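Metallopeptidase family protein (PDB 2EJQ) is of unknown function but belongs to the zincin-like metallopeptidases, binds metal ions and may be a metal-dependent peptidase. Local coordinates at residues 47-52 and 66-71. The protein carries 1 engineered substitution. Residues are numbered along the deposited sequence; the frame is centred on the assembly and turned at random.
Sequences GEYLDP and RHIALY
Glu48 and Ala69 pair through two backbone hydrogen bonds in an antiparallel two-strand contact, Ala69 N reaching Glu48 O at 2.7 Å. Packing is tight around Gly47, whose CA lies 3.0 Å from Ala69 O. Helix 85-105 covers the face carrying Tyr49 and Ile68. With CG anti to the backbone N (chi1 -179°), the Tyr49 side chain crosses that of Arg66 at a slant, ring and guanidinium planes only 24° apart. At the ring's edge, Arg66 NH1 donates to Tyr49 OH at 2.8 Å, nearly within the guanidinium plane, while His100 ND1 also bonds that hydroxyl. A phenylalanine in place of Tyr49 would probably leave Arg66 NH1 and His100 without this shared partner. Pro52 CD sits over one guanidinium face.

The looser end lies at exposed Asp51. Its OD1 stands 3.6 Å from Arg66 NH1, out of the guanidinium plane, attracted by charge alone; a water bridges OD1 to Arg66 NH2. OD2 bonds Ser103 OG, as does Arg66 NH1. Glu48, its chain extended beyond CG, uses OE2, salt-bridged to Lys35, to accept a bond from Tyr71 OH, modelled very short. Strand 47-50 thus edges a mixed sheet whose covering helix carries an HExxH sequence, probably the metal site, as in zincin-like metallopeptidases.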
# COMPACT_ATOMS: atom_id res chain seq x y z
N GLY A 47 3.81 3.84 1.58
CA GLY A 47 2.57 3.25 1.11
C GLY A 47 1.39 3.58 2.01
O GLY A 47 1.54 4.25 3.03
N GLU A 48 0.21 3.12 1.64
CA GLU A 48 -0.97 3.35 2.45
C GLU A 48 -2.14 2.49 2.01
O GLU A 48 -2.15 1.94 0.90
CB GLU A 48 -1.38 4.83 2.44
CG GLU A 48 -1.96 5.33 1.13
CD GLU A 48 -2.34 6.81 1.18
OE1 GLU A 48 -3.31 7.18 1.87
OE2 GLU A 48 -1.67 7.62 0.51
N TYR A 49 -3.12 2.38 2.89
CA TYR A 49 -4.31 1.60 2.60
C TYR A 49 -5.38 2.56 2.13
O TYR A 49 -5.63 3.59 2.76
CB TYR A 49 -4.77 0.88 3.86
CG TYR A 49 -6.00 0.03 3.67
CD1 TYR A 49 -5.97 -1.08 2.81
CD2 TYR A 49 -7.18 0.30 4.35
CE1 TYR A 49 -7.09 -1.88 2.65
CE2 TYR A 49 -8.30 -0.50 4.20
CZ TYR A 49 -8.25 -1.59 3.34
OH TYR A 49 -9.35 -2.40 3.20
N LEU A 50 -6.01 2.24 1.01
CA LEU A 50 -7.07 3.09 0.47
C LEU A 50 -8.42 2.51 0.93
O LEU A 50 -8.89 1.49 0.43
CB LEU A 50 -6.95 3.14 -1.05
CG LEU A 50 -5.55 3.47 -1.60
CD1 LEU A 50 -5.63 3.50 -3.12
CD2 LEU A 50 -5.05 4.83 -1.07
N ASP A 51 -9.02 3.17 1.91
CA ASP A 51 -10.27 2.70 2.49
C ASP A 51 -11.51 3.45 1.99
O ASP A 51 -11.62 4.67 2.17
CB ASP A 51 -10.19 2.81 4.02
CG ASP A 51 -11.31 2.08 4.73
OD1 ASP A 51 -12.41 1.93 4.16
OD2 ASP A 51 -11.08 1.65 5.89
N PRO A 52 -12.46 2.73 1.37
CA PRO A 52 -13.69 3.33 0.85
C PRO A 52 -14.34 4.21 1.93
O PRO A 52 -14.83 5.30 1.66
CB PRO A 52 -14.55 2.12 0.50
CG PRO A 52 -13.54 1.10 0.09
CD PRO A 52 -12.45 1.27 1.13
N ARG A 66 -10.97 -1.89 -2.27
CA ARG A 66 -9.98 -1.62 -1.25
C ARG A 66 -8.62 -1.88 -1.86
O ARG A 66 -8.40 -2.91 -2.51
CB ARG A 66 -10.23 -2.50 -0.03
CG ARG A 66 -11.48 -2.07 0.71
CD ARG A 66 -12.01 -3.17 1.60
NE ARG A 66 -13.18 -2.73 2.35
CZ ARG A 66 -13.13 -1.99 3.45
NH1 ARG A 66 -11.97 -1.60 3.96
NH2 ARG A 66 -14.26 -1.63 4.05
N HIS A 67 -7.70 -0.94 -1.66
CA HIS A 67 -6.38 -1.04 -2.25
C HIS A 67 -5.24 -0.67 -1.32
O HIS A 67 -5.41 0.08 -0.36
CB HIS A 67 -6.28 -0.11 -3.46
CG HIS A 67 -7.48 -0.17 -4.37
ND1 HIS A 67 -7.61 -1.15 -5.33
CD2 HIS A 67 -8.60 0.57 -4.41
CE1 HIS A 67 -8.78 -1.01 -5.93
NE2 HIS A 67 -9.41 0.03 -5.39
N ILE A 68 -4.07 -1.20 -1.64
CA ILE A 68 -2.84 -0.85 -0.95
C ILE A 68 -2.10 -0.04 -2.03
O ILE A 68 -2.00 -0.47 -3.18
CB ILE A 68 -2.00 -2.10 -0.60
CG1 ILE A 68 -2.74 -2.93 0.46
CG2 ILE A 68 -0.61 -1.65 -0.11
CD1 ILE A 68 -2.04 -4.23 0.84
N ALA A 69 -1.62 1.15 -1.68
CA ALA A 69 -0.88 1.95 -2.65
C ALA A 69 0.58 2.02 -2.22
O ALA A 69 0.86 2.13 -1.03
CB ALA A 69 -1.47 3.35 -2.73
N LEU A 70 1.49 1.95 -3.19
CA LEU A 70 2.91 2.05 -2.92
C LEU A 70 3.42 3.26 -3.71
O LEU A 70 3.01 3.48 -4.85
CB LEU A 70 3.66 0.78 -3.34
CG LEU A 70 3.51 -0.47 -2.44
CD1 LEU A 70 4.37 -1.60 -2.98
CD2 LEU A 70 3.93 -0.14 -1.03
N TYR A 71 4.30 4.06 -3.10
CA TYR A 71 4.83 5.24 -3.76
C TYR A 71 6.32 5.04 -4.05
O TYR A 71 7.15 5.17 -3.16
CB TYR A 71 4.61 6.45 -2.86
CG TYR A 71 3.15 6.66 -2.54
CD1 TYR A 71 2.25 7.06 -3.53
CD2 TYR A 71 2.65 6.41 -1.26
CE1 TYR A 71 0.90 7.19 -3.27
CE2 TYR A 71 1.29 6.54 -0.99
CZ TYR A 71 0.43 6.93 -2.00
OH TYR A 71 -0.92 7.04 -1.75
O HOH W 1 -14.27 0.60 5.84